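GEO10716p1 (Drosophila melanogaster, PDB 7BTG) is an arginine phosphatase of the low molecular weight protein tyrosine phosphatase family, and probably removes phosphate from phosphorylated arginine in proteins. Local coordinates at residues Lys2-Ser7 and Ala73-Asp78; Ser14-Ala19 and Gly133-Ala138; Lys22-Lys27 and Ser145-Leu150. The protein carries 1 engineered substitution. All coordinates share one frame; numbering follows the deposited sequence.

Contact 1: residues Lys2-Ser7 and Ala73-Asp78. Engineered in segment 2-7: Ser7 (natural residue Cys). With PO4 (phosphate ion), chain B.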
ATOM      1  N   LYS A   2       5.161   3.535  11.323  1.00 40.61           N
ATOM      2  CA  LYS A   2       5.532   4.011   9.990  1.00 41.06           C
ATOM      3  C   LYS A   2       5.294   2.909   8.961  1.00 39.88           C
ATOM      4  O   LYS A   2       5.900   1.837   9.040  1.00 36.30           O
ATOM      5  CB  LYS A   2       6.992   4.470   9.970  1.00 42.13           C
ATOM      6  CG  LYS A   2       7.307   5.553  10.995  1.00 49.80           C
ATOM      7  CD  LYS A   2       8.536   6.377  10.605  1.00 47.38           C
ATOM      8  CE  LYS A   2       9.655   6.227  11.643  1.00 59.89           C
ATOM      9  NZ  LYS A   2      10.979   6.764  11.166  1.00 51.30           N
ATOM     10  N   VAL A   3       4.414   3.167   7.997  1.00 37.61           N
ATOM     11  CA  VAL A   3       3.997   2.159   7.028  1.00 34.51           C
ATOM     12  C   VAL A   3       4.103   2.745   5.628  1.00 35.09           C
ATOM     13  O   VAL A   3       3.659   3.875   5.390  1.00 37.23           O
ATOM     14  CB  VAL A   3       2.564   1.665   7.290  1.00 31.37           C
ATOM     15  CG1 VAL A   3       2.113   0.730   6.164  1.00 31.00           C
ATOM     16  CG2 VAL A   3       2.477   0.945   8.622  1.00 32.64           C
ATOM     17  N   LEU A   4       4.683   1.968   4.708  1.00 29.74           N
ATOM     18  CA  LEU A   4       4.825   2.328   3.298  1.00 30.84           C
ATOM     19  C   LEU A   4       4.114   1.286   2.441  1.00 27.15           C
ATOM     20  O   LEU A   4       4.452   0.102   2.504  1.00 26.83           O
ATOM     21  CB  LEU A   4       6.304   2.409   2.912  1.00 28.20           C
ATOM     22  CG  LEU A   4       6.613   2.839   1.477  1.00 27.90           C
ATOM     23  CD1 LEU A   4       6.277   4.306   1.288  1.00 31.57           C
ATOM     24  CD2 LEU A   4       8.082   2.563   1.153  1.00 30.51           C
ATOM     25  N   PHE A   5       3.124   1.715   1.654  1.00 22.38           N
ATOM     26  CA  PHE A   5       2.481   0.826   0.696  1.00 24.27           C
ATOM     27  C   PHE A   5       3.179   0.945  -0.656  1.00 26.20           C
ATOM     28  O   PHE A   5       3.551   2.043  -1.077  1.00 26.75           O
ATOM     29  CB  PHE A   5       0.995   1.146   0.547  1.00 26.56           C
ATOM     30  CG  PHE A   5       0.171   0.820   1.766  1.00 30.03           C
ATOM     31  CD1 PHE A   5      -0.099  -0.481   2.102  1.00 24.57           C
ATOM     32  CD2 PHE A   5      -0.368   1.830   2.553  1.00 33.84           C
ATOM     33  CE1 PHE A   5      -0.888  -0.789   3.223  1.00 30.65           C
ATOM     34  CE2 PHE A   5      -1.160   1.530   3.674  1.00 29.99           C
ATOM     35  CZ  PHE A   5      -1.411   0.218   4.003  1.00 30.18           C
ATOM     36  N   VAL A   6       3.363  -0.186  -1.339  1.00 28.56           N
ATOM     37  CA  VAL A   6       4.121  -0.207  -2.586  1.00 25.70           C
ATOM     38  C   VAL A   6       3.330  -0.923  -3.666  1.00 29.96           C
ATOM     39  O   VAL A   6       2.852  -2.046  -3.461  1.00 28.06           O
ATOM     40  CB  VAL A   6       5.503  -0.847  -2.406  1.00 27.62           C
ATOM     41  CG1 VAL A   6       6.208  -0.994  -3.779  1.00 22.31           C
ATOM     42  CG2 VAL A   6       6.338   0.035  -1.504  1.00 22.01           C
ATOM     43  N   SER A   7       3.159  -0.256  -4.806  1.00 27.50           N
ATOM     44  CA  SER A   7       2.586  -0.852  -5.999  1.00 22.51           C
ATOM     45  C   SER A   7       3.529  -0.547  -7.148  1.00 27.45           C
ATOM     46  O   SER A   7       4.448   0.259  -7.004  1.00 24.41           O
ATOM     47  CB  SER A   7       1.170  -0.327  -6.286  1.00 28.26           C
ATOM     48  OG  SER A   7       1.121   1.088  -6.416  1.00 27.42           O
ATOM     49  N   ALA A  73      16.248   4.141  -1.409  1.00 29.10           N
ATOM     50  CA  ALA A  73      16.934   3.369  -0.386  1.00 35.58           C
ATOM     51  C   ALA A  73      16.557   3.842   1.020  1.00 44.25           C
ATOM     52  O   ALA A  73      16.351   3.016   1.921  1.00 34.99           O
ATOM     53  CB  ALA A  73      18.440   3.462  -0.604  1.00 38.18           C
ATOM     54  N   GLN A  74      16.456   5.170   1.222  1.00 39.50           N
ATOM     55  CA  GLN A  74      16.109   5.720   2.531  1.00 42.52           C
ATOM     56  C   GLN A  74      14.819   5.128   3.062  1.00 42.32           C
ATOM     57  O   GLN A  74      14.675   4.925   4.275  1.00 41.72           O
ATOM     58  CB  GLN A  74      15.961   7.244   2.459  1.00 45.53           C
ATOM     59  CG  GLN A  74      17.207   8.027   2.823  1.00 56.30           C
ATOM     60  CD  GLN A  74      17.506   8.054   4.322  1.00 62.63           C
ATOM     61  OE1 GLN A  74      16.764   7.498   5.148  1.00 56.77           O
ATOM     62  NE2 GLN A  74      18.606   8.713   4.677  1.00 64.59           N
ATOM     63  N   ASP A  75      13.878   4.838   2.166  1.00 34.47           N
ATOM     64  CA  ASP A  75      12.597   4.294   2.587  1.00 39.30           C
ATOM     65  C   ASP A  75      12.770   3.012   3.395  1.00 38.12           C
ATOM     66  O   ASP A  75      12.058   2.794   4.377  1.00 39.06           O
ATOM     67  CB  ASP A  75      11.715   4.054   1.368  1.00 36.61           C
ATOM     68  CG  ASP A  75      11.210   5.337   0.776  1.00 36.64           C
ATOM     69  OD1 ASP A  75      10.868   6.234   1.566  1.00 41.12           O
ATOM     70  OD2 ASP A  75      11.154   5.451  -0.466  1.00 39.70           O
ATOM     71  N   PHE A  76      13.729   2.169   3.021  1.00 35.91           N
ATOM     72  CA  PHE A  76      13.886   0.885   3.689  1.00 36.46           C
ATOM     73  C   PHE A  76      14.346   1.014   5.138  1.00 41.62           C
ATOM     74  O   PHE A  76      14.167   0.069   5.919  1.00 42.41           O
ATOM     75  CB  PHE A  76      14.866   0.021   2.900  1.00 32.34           C
ATOM     76  CG  PHE A  76      14.288  -0.523   1.634  1.00 34.95           C
ATOM     77  CD1 PHE A  76      13.754  -1.801   1.596  1.00 27.54           C
ATOM     78  CD2 PHE A  76      14.242   0.256   0.484  1.00 33.75           C
ATOM     79  CE1 PHE A  76      13.211  -2.302   0.429  1.00 29.04           C
ATOM     80  CE2 PHE A  76      13.698  -0.249  -0.690  1.00 32.45           C
ATOM     81  CZ  PHE A  76      13.175  -1.528  -0.707  1.00 28.17           C
ATOM     82  N   TYR A  77      14.934   2.147   5.509  1.00 38.06           N
ATOM     83  CA  TYR A  77      15.356   2.397   6.877  1.00 43.52           C
ATOM     84  C   TYR A  77      14.358   3.226   7.674  1.00 44.42           C
ATOM     85  O   TYR A  77      14.458   3.264   8.904  1.00 47.31           O
ATOM     86  CB  TYR A  77      16.707   3.120   6.890  1.00 38.51           C
ATOM     87  CG  TYR A  77      17.829   2.361   6.211  1.00 38.60           C
ATOM     88  CD1 TYR A  77      18.443   1.293   6.839  1.00 41.49           C
ATOM     89  CD2 TYR A  77      18.276   2.722   4.956  1.00 38.86           C
ATOM     90  CE1 TYR A  77      19.465   0.612   6.236  1.00 40.30           C
ATOM     91  CE2 TYR A  77      19.306   2.043   4.345  1.00 39.74           C
ATOM     92  CZ  TYR A  77      19.895   0.998   4.992  1.00 39.83           C
ATOM     93  OH  TYR A  77      20.911   0.315   4.394  1.00 40.75           O
ATOM     94  N   ASP A  78      13.406   3.884   7.011  1.00 41.10           N
ATOM     95  CA  ASP A  78      12.483   4.795   7.671  1.00 41.07           C
ATOM     96  C   ASP A  78      11.083   4.222   7.869  1.00 42.93           C
ATOM     97  O   ASP A  78      10.187   4.968   8.258  1.00 46.10           O
ATOM     98  CB  ASP A  78      12.370   6.104   6.885  1.00 43.97           C
ATOM     99  CG  ASP A  78      13.688   6.860   6.805  1.00 53.56           C
ATOM    100  OD1 ASP A  78      14.533   6.716   7.723  1.00 49.60           O
ATOM    101  OD2 ASP A  78      13.869   7.599   5.815  1.00 50.25           O
TER
HETATM  102  P   PO4 B 201      -0.602   0.564  -9.368  1.00 32.55           P
HETATM  103  O1  PO4 B 201      -0.167   1.882  -8.757  1.00 27.02           O
HETATM  104  O2  PO4 B 201      -1.262   0.824 -10.696  1.00 30.18           O
HETATM  105  O3  PO4 B 201      -1.626  -0.166  -8.531  1.00 28.69           O
HETATM  106  O4  PO4 B 201       0.593  -0.378  -9.508  1.00 26.22           O
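Lys2 and Leu4 are the two residues of strand 2-7 that meet the short helix 73-78, and they do so in different ways: one along a backbone carbonyl, the other against a side chain. The side chain of Lys2 runs alongside the backbone oxygen of Asp78 and packs its methylenes against it. Its CD lies 3.2 Å from Asp78 O, a tight approach, and its NZ stands 3.5 Å from that same Asp78 O. The chain bends at chi3 (-118°), and the bend keeps it alongside the oxygen instead of letting it run straight past. The charges come near without touching, Lys2 NZ being 4.9 Å from Asp78 OD1, so any attraction is probably modest. With an alanine here, Asp78 O would probably lose the methylene chain packed against it and the Asp78 carboxylate its nearby positive charge.

The apolar meeting is between Leu4 and Asp75, whose side chains cross at about a right angle. Leu4 CG lies anti to the backbone N (chi1 -177°), and from there CD2 reaches Asp75 CB at 3.9 Å. The aspartate therefore offers its methylene to the leucine, while its carboxylate is engaged by Arg69 in a salt bridge and by the backbone N of Ser72.

At the other end of the strand, the engineered Ser7, a cysteine in the natural protein, places OG 2.8 Å from O1 of a phosphate ion. Gly9, Thr11, Cys12 and Arg13 also bind this ion, as in the phosphate-binding P-loop of the family. Strand 2-7 lies between strands 34-39 and 81-84 of the parallel sheet; Phe5 packs on helix 13-27, whereas Val6 joins Phe76 against helix 87-99.

Contact 2: residues Ser14-Ala19 and Gly133-Ala138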
ATOM      1  N   SER A  14      -1.442   1.489  -4.330  1.00 25.09           N
ATOM      2  CA  SER A  14      -0.753   2.019  -3.165  1.00 26.61           C
ATOM      3  C   SER A  14      -1.340   3.348  -2.676  1.00 31.84           C
ATOM      4  O   SER A  14      -1.454   3.540  -1.454  1.00 31.22           O
ATOM      5  CB  SER A  14       0.762   2.138  -3.407  1.00 25.96           C
ATOM      6  OG  SER A  14       1.134   2.636  -4.688  1.00 28.17           O
ATOM      7  N   PRO A  15      -1.729   4.289  -3.547  1.00 32.90           N
ATOM      8  CA  PRO A  15      -2.347   5.514  -3.009  1.00 27.99           C
ATOM      9  C   PRO A  15      -3.685   5.241  -2.354  1.00 32.88           C
ATOM     10  O   PRO A  15      -4.036   5.907  -1.372  1.00 36.50           O
ATOM     11  CB  PRO A  15      -2.497   6.421  -4.241  1.00 31.40           C
ATOM     12  CG  PRO A  15      -1.565   5.859  -5.268  1.00 32.83           C
ATOM     13  CD  PRO A  15      -1.533   4.379  -5.010  1.00 32.17           C
ATOM     14  N   MET A  16      -4.444   4.276  -2.866  1.00 28.60           N
ATOM     15  CA  MET A  16      -5.697   3.911  -2.218  1.00 37.36           C
ATOM     16  C   MET A  16      -5.432   3.341  -0.828  1.00 38.49           C
ATOM     17  O   MET A  16      -6.050   3.756   0.164  1.00 36.19           O
ATOM     18  CB  MET A  16      -6.460   2.908  -3.085  1.00 33.49           C
ATOM     19  CG  MET A  16      -7.498   3.537  -3.988  1.00 36.40           C
ATOM     20  SD  MET A  16      -8.498   2.277  -4.807  1.00 48.33           S
ATOM     21  CE  MET A  16      -7.230   1.382  -5.688  1.00 41.30           C
ATOM     22  N   ALA A  17      -4.496   2.395  -0.736  1.00 34.43           N
ATOM     23  CA  ALA A  17      -4.110   1.855   0.560  1.00 33.07           C
ATOM     24  C   ALA A  17      -3.652   2.960   1.510  1.00 36.54           C
ATOM     25  O   ALA A  17      -4.023   2.973   2.691  1.00 33.69           O
ATOM     26  CB  ALA A  17      -3.008   0.806   0.372  1.00 22.92           C
ATOM     27  N   GLU A  18      -2.850   3.901   1.015  1.00 33.03           N
ATOM     28  CA  GLU A  18      -2.382   4.978   1.878  1.00 32.55           C
ATOM     29  C   GLU A  18      -3.545   5.757   2.475  1.00 35.37           C
ATOM     30  O   GLU A  18      -3.586   6.007   3.683  1.00 38.31           O
ATOM     31  CB  GLU A  18      -1.471   5.924   1.111  1.00 33.77           C
ATOM     32  CG  GLU A  18      -1.023   7.095   1.967  1.00 34.92           C
ATOM     33  CD  GLU A  18      -0.192   8.070   1.176  1.00 36.27           C
ATOM     34  OE1 GLU A  18       0.186   7.715   0.047  1.00 32.57           O
ATOM     35  OE2 GLU A  18       0.084   9.180   1.679  1.00 38.87           O
ATOM     36  N   ALA A  19      -4.504   6.141   1.640  1.00 33.99           N
ATOM     37  CA  ALA A  19      -5.613   6.960   2.110  1.00 33.01           C
ATOM     38  C   ALA A  19      -6.536   6.170   3.038  1.00 38.47           C
ATOM     39  O   ALA A  19      -7.042   6.714   4.031  1.00 36.45           O
ATOM     40  CB  ALA A  19      -6.391   7.494   0.911  1.00 30.07           C
ATOM     41  N   GLY A 133     -14.468  -2.485 -12.064  1.00 36.12           N
ATOM     42  CA  GLY A 133     -14.412  -3.758 -11.357  1.00 36.50           C
ATOM     43  C   GLY A 133     -13.057  -4.048 -10.737  1.00 43.24           C
ATOM     44  O   GLY A 133     -12.969  -4.601  -9.637  1.00 37.34           O
ATOM     45  N   GLY A 134     -11.977  -3.676 -11.427  1.00 42.58           N
ATOM     46  CA  GLY A 134     -10.659  -3.881 -10.856  1.00 34.18           C
ATOM     47  C   GLY A 134     -10.403  -2.992  -9.654  1.00 30.44           C
ATOM     48  O   GLY A 134      -9.825  -3.433  -8.664  1.00 29.77           O
ATOM     49  N   PHE A 135     -10.823  -1.728  -9.722  1.00 32.84           N
ATOM     50  CA  PHE A 135     -10.624  -0.846  -8.580  1.00 34.11           C
ATOM     51  C   PHE A 135     -11.472  -1.286  -7.397  1.00 35.19           C
ATOM     52  O   PHE A 135     -11.042  -1.175  -6.246  1.00 32.53           O
ATOM     53  CB  PHE A 135     -10.950   0.592  -8.952  1.00 35.96           C
ATOM     54  CG  PHE A 135      -9.781   1.358  -9.493  1.00 38.58           C
ATOM     55  CD1 PHE A 135      -8.957   2.081  -8.645  1.00 36.00           C
ATOM     56  CD2 PHE A 135      -9.509   1.358 -10.856  1.00 42.98           C
ATOM     57  CE1 PHE A 135      -7.886   2.787  -9.140  1.00 38.33           C
ATOM     58  CE2 PHE A 135      -8.428   2.055 -11.356  1.00 40.82           C
ATOM     59  CZ  PHE A 135      -7.621   2.777 -10.493  1.00 39.36           C
ATOM     60  N   ASN A 136     -12.673  -1.808  -7.663  1.00 36.18           N
ATOM     61  CA  ASN A 136     -13.588  -2.160  -6.580  1.00 37.54           C
ATOM     62  C   ASN A 136     -13.085  -3.374  -5.821  1.00 34.73           C
ATOM     63  O   ASN A 136     -13.066  -3.378  -4.588  1.00 34.90           O
ATOM     64  CB  ASN A 136     -14.996  -2.407  -7.129  1.00 36.98           C
ATOM     65  CG  ASN A 136     -15.673  -1.128  -7.577  1.00 39.57           C
ATOM     66  OD1 ASN A 136     -15.507  -0.078  -6.952  1.00 49.80           O
ATOM     67  ND2 ASN A 136     -16.416  -1.200  -8.665  1.00 36.46           N
ATOM     68  N   ALA A 137     -12.671  -4.417  -6.544  1.00 33.26           N
ATOM     69  CA  ALA A 137     -12.042  -5.556  -5.886  1.00 33.33           C
ATOM     70  C   ALA A 137     -10.820  -5.125  -5.075  1.00 35.74           C
ATOM     71  O   ALA A 137     -10.643  -5.553  -3.925  1.00 36.12           O
ATOM     72  CB  ALA A 137     -11.651  -6.609  -6.921  1.00 33.78           C
ATOM     73  N   ALA A 138      -9.965  -4.277  -5.654  1.00 33.95           N
ATOM     74  CA  ALA A 138      -8.756  -3.868  -4.946  1.00 32.66           C
ATOM     75  C   ALA A 138      -9.098  -3.085  -3.690  1.00 36.53           C
ATOM     76  O   ALA A 138      -8.462  -3.259  -2.642  1.00 34.11           O
ATOM     77  CB  ALA A 138      -7.853  -3.035  -5.864  1.00 27.17           C
TER
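Met16 of helix 13-27 reaches Phe135 of helix 133-154 in a Met-aromatic contact, which joins the two helices near the start of each in this low molecular weight phosphatase fold. Along the second helix, Gly133 and Gly134 come first and form its opening turn, their carbonyls accepting the backbone N-H groups of Ala137 and Ala138.

Phe135 follows and is the main partner on this helix. The sulfur of Met16 lies at the edge of its ring, in the ring plane: SD is 5.2 Å from the centroid of the Phe135 ring, 84° off the normal. The methionine chain is extended at chi2 and turns at chi3 (-59°), which brings the methyl carbon close to the nearest ring carbon, with Met16 CE 3.5 Å from Phe135 CD1. The ring also touches Cys12 in the phosphate-binding loop, as well as Arg52 and Leu56 of helix 51-58, which places the contact close to the probable active-site loop.

One turn further on, Ala138 directs its methyl group at the first helix. It meets the same atom that rests by the ring, and more loosely: Met16 CE stands 4.5 Å from Ala138 CB.

Contact 3: residues Lys22-Lys27 and Ser145-Leu150. With PO4 (phosphate ion), chain C.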
ATOM      1  N   LYS A  22      -4.834   5.754   6.378  1.00 33.90           N
ATOM      2  CA  LYS A  22      -4.864   7.074   6.999  1.00 42.03           C
ATOM      3  C   LYS A  22      -6.215   7.343   7.657  1.00 42.34           C
ATOM      4  O   LYS A  22      -6.271   7.874   8.774  1.00 41.03           O
ATOM      5  CB  LYS A  22      -4.543   8.155   5.968  1.00 35.18           C
ATOM      6  CG  LYS A  22      -3.096   8.596   5.989  1.00 41.91           C
ATOM      7  CD  LYS A  22      -2.732   9.451   4.775  1.00 41.86           C
ATOM      8  CE  LYS A  22      -1.280   9.921   4.883  1.00 31.24           C
ATOM      9  NZ  LYS A  22      -0.953  10.935   3.851  1.00 38.54           N
ATOM     10  N   HIS A  23      -7.312   6.968   6.984  1.00 37.42           N
ATOM     11  CA  HIS A  23      -8.642   7.133   7.557  1.00 43.87           C
ATOM     12  C   HIS A  23      -8.827   6.246   8.782  1.00 45.04           C
ATOM     13  O   HIS A  23      -9.263   6.714   9.839  1.00 45.56           O
ATOM     14  CB  HIS A  23      -9.715   6.828   6.516  1.00 36.68           C
ATOM     15  CG  HIS A  23     -11.118   7.056   7.004  1.00 50.59           C
ATOM     16  ND1 HIS A  23     -11.520   8.236   7.599  1.00 51.27           N
ATOM     17  CD2 HIS A  23     -12.211   6.252   6.992  1.00 53.77           C
ATOM     18  CE1 HIS A  23     -12.798   8.150   7.928  1.00 47.58           C
ATOM     19  NE2 HIS A  23     -13.241   6.958   7.570  1.00 50.56           N
ATOM     20  N   LEU A  24      -8.478   4.965   8.663  1.00 37.43           N
ATOM     21  CA  LEU A  24      -8.637   4.048   9.783  1.00 39.27           C
ATOM     22  C   LEU A  24      -7.953   4.568  11.044  1.00 44.21           C
ATOM     23  O   LEU A  24      -8.537   4.510  12.133  1.00 46.15           O
ATOM     24  CB  LEU A  24      -8.110   2.662   9.411  1.00 31.00           C
ATOM     25  CG  LEU A  24      -8.975   1.874   8.428  1.00 36.07           C
ATOM     26  CD1 LEU A  24      -8.279   0.569   8.058  1.00 37.30           C
ATOM     27  CD2 LEU A  24     -10.386   1.595   8.986  1.00 37.90           C
ATOM     28  N   VAL A  25      -6.728   5.098  10.926  1.00 40.71           N
ATOM     29  CA  VAL A  25      -6.011   5.486  12.137  1.00 46.09           C
ATOM     30  C   VAL A  25      -6.593   6.734  12.772  1.00 49.27           C
ATOM     31  O   VAL A  25      -6.391   6.952  13.972  1.00 48.96           O
ATOM     32  CB  VAL A  25      -4.499   5.713  11.928  1.00 45.51           C
ATOM     33  CG1 VAL A  25      -3.893   4.632  11.048  1.00 39.04           C
ATOM     34  CG2 VAL A  25      -4.221   7.110  11.417  1.00 46.31           C
ATOM     35  N   VAL A  26      -7.301   7.575  12.014  1.00 52.66           N
ATOM     36  CA  VAL A  26      -7.988   8.684  12.665  1.00 47.65           C
ATOM     37  C   VAL A  26      -9.311   8.206  13.263  1.00 52.76           C
ATOM     38  O   VAL A  26      -9.646   8.555  14.399  1.00 54.98           O
ATOM     39  CB  VAL A  26      -8.169   9.877  11.698  1.00 50.06           C
ATOM     40  CG1 VAL A  26      -6.869  10.186  10.994  1.00 49.67           C
ATOM     41  CG2 VAL A  26      -9.291   9.662  10.692  1.00 51.97           C
ATOM     42  N   LYS A  27     -10.057   7.363  12.536  1.00 52.92           N
ATOM     43  CA  LYS A  27     -11.304   6.818  13.066  1.00 50.97           C
ATOM     44  C   LYS A  27     -11.040   5.923  14.265  1.00 56.71           C
ATOM     45  O   LYS A  27     -11.927   5.723  15.101  1.00 60.74           O
ATOM     46  CB  LYS A  27     -12.050   6.039  11.978  1.00 49.81           C
ATOM     47  CG  LYS A  27     -13.535   5.801  12.250  1.00 59.17           C
ATOM     48  CD  LYS A  27     -14.070   4.540  11.529  1.00 54.43           C
ATOM     49  CE  LYS A  27     -13.528   3.231  12.156  1.00 54.23           C
ATOM     50  NZ  LYS A  27     -13.996   2.989  13.577  1.00 49.77           N
ATOM     51  N   SER A 145      -7.599  -6.064   4.315  1.00 32.09           N
ATOM     52  CA  SER A 145      -6.193  -6.270   4.648  1.00 28.95           C
ATOM     53  C   SER A 145      -5.737  -5.297   5.720  1.00 26.06           C
ATOM     54  O   SER A 145      -5.110  -5.698   6.705  1.00 30.10           O
ATOM     55  CB  SER A 145      -5.309  -6.114   3.400  1.00 30.56           C
ATOM     56  OG  SER A 145      -5.650  -7.022   2.375  1.00 27.16           O
ATOM     57  N   CYS A 146      -6.015  -4.004   5.535  1.00 25.27           N
ATOM     58  CA  CYS A 146      -5.637  -3.030   6.555  1.00 28.95           C
ATOM     59  C   CYS A 146      -6.358  -3.301   7.876  1.00 31.46           C
ATOM     60  O   CYS A 146      -5.793  -3.101   8.959  1.00 30.87           O
ATOM     61  CB  CYS A 146      -5.950  -1.605   6.083  1.00 34.66           C
ATOM     62  SG  CYS A 146      -4.927  -0.956   4.747  1.00 35.06           S
ATOM     63  N   GLU A 147      -7.624  -3.709   7.810  1.00 32.56           N
ATOM     64  CA  GLU A 147      -8.368  -3.961   9.042  1.00 35.93           C
ATOM     65  C   GLU A 147      -7.744  -5.093   9.843  1.00 34.84           C
ATOM     66  O   GLU A 147      -7.470  -4.942  11.038  1.00 37.47           O
ATOM     67  CB  GLU A 147      -9.817  -4.281   8.716  1.00 34.96           C
ATOM     68  CG  GLU A 147     -10.488  -3.162   8.002  1.00 40.55           C
ATOM     69  CD  GLU A 147     -11.910  -3.014   8.387  1.00 40.45           C
ATOM     70  OE1 GLU A 147     -12.181  -2.907   9.599  1.00 44.75           O
ATOM     71  OE2 GLU A 147     -12.755  -3.034   7.470  1.00 49.60           O
ATOM     72  N   ARG A 148      -7.499  -6.236   9.202  1.00 28.00           N
ATOM     73  CA  ARG A 148      -6.904  -7.338   9.951  1.00 37.33           C
ATOM     74  C   ARG A 148      -5.489  -7.009  10.392  1.00 34.29           C
ATOM     75  O   ARG A 148      -5.065  -7.441  11.467  1.00 36.54           O
ATOM     76  CB  ARG A 148      -6.955  -8.623   9.125  1.00 33.88           C
ATOM     77  CG  ARG A 148      -8.382  -8.991   8.802  1.00 34.58           C
ATOM     78  CD  ARG A 148      -8.575 -10.428   8.474  1.00 30.75           C
ATOM     79  NE  ARG A 148      -9.975 -10.672   8.145  1.00 42.09           N
ATOM     80  CZ  ARG A 148     -10.923 -10.942   9.041  1.00 36.64           C
ATOM     81  NH1 ARG A 148     -10.624 -11.015  10.326  1.00 39.36           N
ATOM     82  NH2 ARG A 148     -12.172 -11.141   8.649  1.00 46.41           N
ATOM     83  N   PHE A 149      -4.762  -6.214   9.608  1.00 32.98           N
ATOM     84  CA  PHE A 149      -3.419  -5.815  10.015  1.00 36.61           C
ATOM     85  C   PHE A 149      -3.447  -5.004  11.305  1.00 37.16           C
ATOM     86  O   PHE A 149      -2.619  -5.213  12.199  1.00 34.06           O
ATOM     87  CB  PHE A 149      -2.734  -5.021   8.903  1.00 32.46           C
ATOM     88  CG  PHE A 149      -1.525  -4.251   9.377  1.00 30.38           C
ATOM     89  CD1 PHE A 149      -1.549  -2.866   9.444  1.00 34.56           C
ATOM     90  CD2 PHE A 149      -0.393  -4.909   9.787  1.00 31.18           C
ATOM     91  CE1 PHE A 149      -0.454  -2.151   9.875  1.00 31.84           C
ATOM     92  CE2 PHE A 149       0.716  -4.201  10.236  1.00 31.80           C
ATOM     93  CZ  PHE A 149       0.680  -2.821  10.282  1.00 36.39           C
ATOM     94  N   LEU A 150      -4.375  -4.047  11.407  1.00 37.62           N
ATOM     95  CA  LEU A 150      -4.435  -3.217  12.609  1.00 39.84           C
ATOM     96  C   LEU A 150      -4.831  -4.051  13.821  1.00 45.65           C
ATOM     97  O   LEU A 150      -4.263  -3.896  14.907  1.00 50.05           O
ATOM     98  CB  LEU A 150      -5.424  -2.071  12.406  1.00 43.07           C
ATOM     99  CG  LEU A 150      -5.077  -0.905  11.482  1.00 43.70           C
ATOM    100  CD1 LEU A 150      -6.348  -0.145  11.168  1.00 40.60           C
ATOM    101  CD2 LEU A 150      -4.055   0.018  12.125  1.00 40.58           C
TER
HETATM  102  P   PO4 C 202       1.349  12.323   0.805  1.00 57.28           P
HETATM  103  O1  PO4 C 202       1.203  12.707   2.262  1.00 61.76           O
HETATM  104  O2  PO4 C 202       0.010  11.925   0.211  1.00 46.80           O
HETATM  105  O3  PO4 C 202       1.865  13.518   0.046  1.00 65.85           O
HETATM  106  O4  PO4 C 202       2.405  11.227   0.701  1.00 51.23           O
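No ring presents a face or an edge where Leu24 meets Cys146 and Leu150; the contact between these helices is made by aliphatic groups, and even Glu147, which ends in a flat carboxylate, takes part through its CG.

The centre of the packing is a single methyl group. Leu24 has CG anti to its carbonyl carbon (chi1 -72°) and its chain extended beyond, which sends CD1 toward the second helix. There Leu24 CD1 lies 3.7 Å from Cys146 CB and equally 3.7 Å from Leu150 CD1, so it sits between residues one turn apart. Leu150 CD1 also comes back to the base of the partner side chain, 3.8 Å from Leu24 CB. Glu147 adds a looser touch from the residue next to Cys146, its CG standing 4.3 Å from Leu24 CD1.

The segment axes approach to 10.9 Å and cross at -44°, and the gap is bridged chiefly by Leu24 and Leu150. On a different side of the first helix, Lys22 forms a salt bridge with Glu18 and a weak hydrogen bond to a second phosphate ion, which His66 also binds.

Within the fold, helices 13-27 and 133-154 pack together beside the parallel sheet. Ile20 and Leu21 extend the apolar seam along the first helix to Cys146, Leu150 rests on Trp33 just before strand 34-39, and Phe149 packs edge-to-face with Tyr81 and Phe83 of strand 81-84.

How the contacts relate
Contacts 2 and 3 are successive meetings of the same two helices, 13-27 and 133-154, with centres about 14 Å apart. Contact 1 lies about 18 Å, centre to centre, from each of them, yet strand 2-7 ties it to both: Phe5 CE2 is 3.4 Å from Ala17 O, and Phe5 CZ is 3.8 Å from Cys146 SG. Contacts 1 and 2 also adjoin at the phosphate-binding loop, which runs from the engineered Ser7 to Ser14. The phosphate held in that loop probably marks the active site, as in other phosphatases of this family. The ion near Lys22 in contact 3 is a separate one, well away from the first.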